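Local coordinates for tyrosinase (Aspergillus oryzae, PDB 6JU8), which probably oxidises L-tyrosine and L-dopa to L-dopaquinone with molecular oxygen at a dinuclear copper centre, a step of melanin biosynthesis, at residues I70-V81 / D407-C415. The protein carries 1 engineered substitution. Residues are numbered along the deposited sequence; the frame is centred on the assembly and turned at random.
Sequences IHGAPWTEWDGV and DLRPFHRFC. With CU (copper (II) ion), chain C.
The indole of Trp-78 has the carbonyl O of Pro-410 at its edge, in plane. Ile-70 CD1 is over the centre of one indole face, and Asp-79 CB is on the opposite face, toward the rim. The His-412 ring has Pro-410 O over one face, toward the rim, and Asp-79 O at its edge, in plane. The Phe-411 ring has CD of its own neighbour Pro-410 over the centre of one face. The six-membered ring of the Trp-78 indole meets Pro-410: CE3 of Trp-78 lies 3.5 Å from CG of Pro-410, and the two side chains cross at about a right angle. NE1 of Trp-78 is hydrogen-bonded to the carbonyl O of Gln-61. Ile-70 CG2 reaches both residues of the other segment, 3.9 Å from Pro-410 CD and 4.2 Å from Phe-411 CE1.

Residues 78-81 form a type I' beta turn, which places Asp-79 and Val-81 next to the 407-415 segment. The contact joins the loop after helix 64-69, within the central tyrosinase domain, to the segment that runs into the antiparallel pair 412-415/420-423. His-71, next to Ile-70, binds one copper with His-98 and His-107.

His-412 ND1 donates to Asp-79 OD2 at 2.8 Å, nearly straight (168°). The oxygen lies close to the imidazole plane, but the donor stands above the carboxylate plane, 46° out of it. A water donates to OD2 and accepts from His-412 N. Tyr-7 N also hydrogen-bonds to OD2. Val-81 spreads its two methyls: CG2 is 3.6 Å from His-412 CE1, while CG1, anti to the backbone N (chi1 -177°), is 3.4 Å from Arg-409 NH2.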
loop_
_atom_site.group_PDB
_atom_site.type_symbol
_atom_site.label_atom_id
_atom_site.label_comp_id
_atom_site.label_asym_id
_atom_site.label_seq_id
_atom_site.Cartn_x
_atom_site.Cartn_y
_atom_site.Cartn_z
ATOM N N ILE A 70 -10.100 -23.952 -3.958
ATOM C CA ILE A 70 -9.671 -25.268 -4.464
ATOM C C ILE A 70 -8.244 -25.546 -4.080
ATOM O O ILE A 70 -7.874 -26.684 -3.767
ATOM C CB ILE A 70 -9.841 -25.299 -6.004
ATOM C CG1 ILE A 70 -11.324 -25.303 -6.401
ATOM C CG2 ILE A 70 -9.111 -26.494 -6.589
ATOM C CD1 ILE A 70 -11.590 -25.010 -7.855
ATOM N N HIS A 71 -7.405 -24.518 -4.150
ATOM C CA HIS A 71 -5.958 -24.682 -4.006
ATOM C C HIS A 71 -5.572 -25.117 -2.594
ATOM O O HIS A 71 -4.683 -25.938 -2.435
ATOM C CB HIS A 71 -5.304 -23.349 -4.350
ATOM C CG HIS A 71 -3.819 -23.340 -4.413
ATOM N ND1 HIS A 71 -3.079 -22.782 -3.382
ATOM C CD2 HIS A 71 -2.936 -23.799 -5.319
ATOM C CE1 HIS A 71 -1.786 -22.902 -3.700
ATOM N NE2 HIS A 71 -1.669 -23.508 -4.859
ATOM N N GLY A 72 -6.189 -24.546 -1.556
ATOM C CA GLY A 72 -5.743 -24.679 -0.184
ATOM C C GLY A 72 -6.860 -24.499 0.816
ATOM O O GLY A 72 -7.903 -25.147 0.738
ATOM N N ALA A 73 -6.608 -23.646 1.805
ATOM C CA ALA A 73 -7.592 -23.372 2.848
ATOM C C ALA A 73 -8.818 -22.730 2.218
ATOM O O ALA A 73 -8.667 -21.965 1.247
ATOM C CB ALA A 73 -6.986 -22.467 3.918
ATOM N N PRO A 74 -10.024 -22.935 2.731
ATOM C CA PRO A 74 -10.323 -23.623 3.990
ATOM C C PRO A 74 -10.459 -25.138 3.923
ATOM O O PRO A 74 -10.950 -25.765 4.878
ATOM C CB PRO A 74 -11.688 -23.006 4.386
ATOM C CG PRO A 74 -12.333 -22.708 3.055
ATOM C CD PRO A 74 -11.216 -22.238 2.165
ATOM N N TRP A 75 -10.040 -25.747 2.828
ATOM C CA TRP A 75 -9.931 -27.189 2.698
ATOM C C TRP A 75 -11.292 -27.873 2.627
ATOM O O TRP A 75 -11.505 -28.897 3.279
ATOM C CB TRP A 75 -9.073 -27.758 3.838
ATOM C CG TRP A 75 -7.744 -27.074 3.990
ATOM C CD1 TRP A 75 -6.738 -26.964 3.062
ATOM C CD2 TRP A 75 -7.272 -26.426 5.171
ATOM N NE1 TRP A 75 -5.673 -26.271 3.592
ATOM C CE2 TRP A 75 -5.980 -25.928 4.894
ATOM C CE3 TRP A 75 -7.832 -26.217 6.436
ATOM C CZ2 TRP A 75 -5.213 -25.225 5.829
ATOM C CZ3 TRP A 75 -7.078 -25.518 7.359
ATOM C CH2 TRP A 75 -5.791 -25.037 7.062
ATOM N N THR A 76 -12.194 -27.334 1.809
ATOM C CA THR A 76 -13.534 -27.874 1.680
ATOM C C THR A 76 -13.726 -28.594 0.343
ATOM O O THR A 76 -12.876 -28.569 -0.526
ATOM C CB THR A 76 -14.621 -26.779 1.762
ATOM O OG1 THR A 76 -14.563 -25.977 0.571
ATOM C CG2 THR A 76 -14.419 -25.844 2.942
ATOM N N GLU A 77 -14.908 -29.184 0.190
ATOM C CA GLU A 77 -15.354 -29.759 -1.067
ATOM C C GLU A 77 -15.410 -28.711 -2.168
ATOM O O GLU A 77 -15.582 -27.523 -1.913
ATOM C CB GLU A 77 -16.722 -30.435 -0.919
ATOM C CG GLU A 77 -17.892 -29.483 -0.888
ATOM C CD GLU A 77 -18.440 -29.093 -2.239
ATOM O OE1 GLU A 77 -18.480 -29.830 -3.243
ATOM O OE2 GLU A 77 -18.875 -27.934 -2.321
ATOM N N TRP A 78 -15.230 -29.198 -3.397
ATOM C CA TRP A 78 -15.503 -28.384 -4.573
ATOM C C TRP A 78 -16.017 -29.313 -5.669
ATOM O O TRP A 78 -15.495 -30.422 -5.830
ATOM C CB TRP A 78 -14.261 -27.598 -5.035
ATOM C CG TRP A 78 -14.632 -26.641 -6.133
ATOM C CD1 TRP A 78 -15.158 -25.386 -5.994
ATOM C CD2 TRP A 78 -14.505 -26.854 -7.548
ATOM N NE1 TRP A 78 -15.370 -24.828 -7.221
ATOM C CE2 TRP A 78 -14.974 -25.693 -8.200
ATOM C CE3 TRP A 78 -14.022 -27.925 -8.319
ATOM C CZ2 TRP A 78 -14.995 -25.559 -9.595
ATOM C CZ3 TRP A 78 -14.048 -27.784 -9.688
ATOM C CH2 TRP A 78 -14.517 -26.628 -10.304
ATOM N N ASP A 79 -17.033 -28.886 -6.396
ATOM C CA ASP A 79 -17.603 -29.651 -7.504
ATOM C C ASP A 79 -17.934 -31.088 -7.114
ATOM O O ASP A 79 -17.821 -32.024 -7.911
ATOM C CB ASP A 79 -16.717 -29.629 -8.745
ATOM C CG ASP A 79 -17.530 -29.734 -10.026
ATOM O OD1 ASP A 79 -18.724 -29.339 -10.011
ATOM O OD2 ASP A 79 -16.972 -30.211 -11.037
ATOM N N GLY A 80 -18.416 -31.261 -5.875
ATOM C CA GLY A 80 -18.860 -32.583 -5.470
ATOM C C GLY A 80 -17.741 -33.519 -5.059
ATOM O O GLY A 80 -18.007 -34.684 -4.748
ATOM N N VAL A 81 -16.516 -33.007 -5.040
ATOM C CA VAL A 81 -15.348 -33.789 -4.639
ATOM C C VAL A 81 -14.997 -33.423 -3.205
ATOM O O VAL A 81 -14.786 -32.235 -2.913
ATOM C CB VAL A 81 -14.154 -33.471 -5.555
ATOM C CG1 VAL A 81 -12.963 -34.343 -5.185
ATOM C CG2 VAL A 81 -14.527 -33.588 -7.021
ATOM N N ASP A 407 -5.354 -38.956 -11.175
ATOM C CA ASP A 407 -6.480 -38.050 -11.358
ATOM C C ASP A 407 -6.129 -36.672 -10.804
ATOM O O ASP A 407 -5.693 -36.523 -9.654
ATOM C CB ASP A 407 -7.687 -38.603 -10.577
ATOM C CG ASP A 407 -8.391 -39.748 -11.279
ATOM O OD1 ASP A 407 -8.235 -39.942 -12.496
ATOM O OD2 ASP A 407 -9.078 -40.482 -10.539
ATOM N N LEU A 408 -6.348 -35.648 -11.604
ATOM C CA LEU A 408 -6.113 -34.266 -11.172
ATOM C C LEU A 408 -7.388 -33.707 -10.574
ATOM O O LEU A 408 -8.068 -32.819 -11.091
ATOM C CB LEU A 408 -5.619 -33.455 -12.368
ATOM C CG LEU A 408 -4.365 -33.975 -13.054
ATOM C CD1 LEU A 408 -4.062 -33.164 -14.312
ATOM C CD2 LEU A 408 -3.177 -33.957 -12.105
ATOM N N ARG A 409 -7.717 -34.263 -9.397
ATOM C CA ARG A 409 -8.892 -33.833 -8.638
ATOM C C ARG A 409 -8.730 -32.372 -8.258
ATOM O O ARG A 409 -7.608 -31.945 -7.946
ATOM C CB ARG A 409 -9.024 -34.712 -7.382
ATOM C CG ARG A 409 -9.273 -36.188 -7.705
ATOM C CD ARG A 409 -9.568 -36.987 -6.428
ATOM N NE ARG A 409 -8.936 -36.345 -5.282
ATOM C CZ ARG A 409 -9.486 -36.151 -4.093
ATOM N NH1 ARG A 409 -8.825 -35.543 -3.112
ATOM N NH2 ARG A 409 -10.729 -36.575 -3.866
ATOM N N PRO A 410 -9.787 -31.574 -8.232
ATOM C CA PRO A 410 -11.180 -31.951 -8.409
ATOM C C PRO A 410 -11.752 -31.672 -9.787
ATOM O O PRO A 410 -12.972 -31.507 -9.947
ATOM C CB PRO A 410 -11.827 -30.991 -7.379
ATOM C CG PRO A 410 -11.101 -29.702 -7.675
ATOM C CD PRO A 410 -9.661 -30.142 -7.847
ATOM N N PHE A 411 -10.914 -31.661 -10.809
ATOM C CA PHE A 411 -11.267 -31.112 -12.103
ATOM C C PHE A 411 -11.932 -32.145 -13.006
ATOM O O PHE A 411 -11.303 -33.135 -13.351
ATOM C CB PHE A 411 -10.020 -30.547 -12.778
ATOM C CG PHE A 411 -9.295 -29.511 -11.948
ATOM C CD1 PHE A 411 -9.995 -28.441 -11.392
ATOM C CD2 PHE A 411 -7.923 -29.599 -11.746
ATOM C CE1 PHE A 411 -9.311 -27.474 -10.650
ATOM C CE2 PHE A 411 -7.243 -28.631 -11.040
ATOM C CZ PHE A 411 -7.945 -27.560 -10.503
ATOM N N HIS A 412 -13.165 -31.873 -13.389
ATOM C CA HIS A 412 -13.958 -32.781 -14.216
ATOM C C HIS A 412 -13.943 -32.376 -15.688
ATOM O O HIS A 412 -13.913 -31.191 -16.031
ATOM C CB HIS A 412 -15.403 -32.818 -13.733
ATOM C CG HIS A 412 -15.544 -33.481 -12.396
ATOM N ND1 HIS A 412 -16.012 -32.795 -11.302
ATOM C CD2 HIS A 412 -15.328 -34.737 -11.973
ATOM C CE1 HIS A 412 -16.063 -33.594 -10.251
ATOM N NE2 HIS A 412 -15.657 -34.789 -10.640
ATOM N N ARG A 413 -14.007 -33.387 -16.551
ATOM C CA ARG A 413 -14.142 -33.174 -17.976
ATOM C C ARG A 413 -15.059 -34.238 -18.574
ATOM O O ARG A 413 -15.286 -35.300 -17.993
ATOM C CB ARG A 413 -12.793 -33.191 -18.688
ATOM C CG ARG A 413 -11.972 -34.440 -18.394
ATOM C CD ARG A 413 -10.610 -34.402 -19.057
ATOM N NE ARG A 413 -10.698 -34.301 -20.508
ATOM C CZ ARG A 413 -10.814 -35.352 -21.309
ATOM N NH1 ARG A 413 -10.856 -36.594 -20.843
ATOM N NH2 ARG A 413 -10.890 -35.125 -22.616
ATOM N N PHE A 414 -15.530 -33.933 -19.766
ATOM C CA PHE A 414 -16.328 -34.884 -20.526
ATOM C C PHE A 414 -15.380 -35.625 -21.463
ATOM O O PHE A 414 -14.668 -34.957 -22.231
ATOM C CB PHE A 414 -17.435 -34.130 -21.246
ATOM C CG PHE A 414 -18.398 -34.957 -22.048
ATOM C CD1 PHE A 414 -19.345 -35.754 -21.429
ATOM C CD2 PHE A 414 -18.357 -34.913 -23.433
ATOM C CE1 PHE A 414 -20.238 -36.505 -22.178
ATOM C CE2 PHE A 414 -19.244 -35.664 -24.180
ATOM C CZ PHE A 414 -20.183 -36.458 -23.554
ATOM N N CYS A 415 -15.326 -36.946 -21.336
ATOM C CA CYS A 415 -14.539 -37.801 -22.218
ATOM C C CYS A 415 -15.338 -38.152 -23.471
ATOM O O CYS A 415 -16.432 -38.714 -23.368
ATOM C CB CYS A 415 -14.130 -39.097 -21.511
ATOM S SG CYS A 415 -12.917 -40.059 -22.471
HETATM CU CU CU C . -0.367 -24.511 -6.214
HETATM O O HOH W 1 -14.676 -29.543 -12.580
HETATM O O HOH W 2 0.738 -22.935 -6.106
#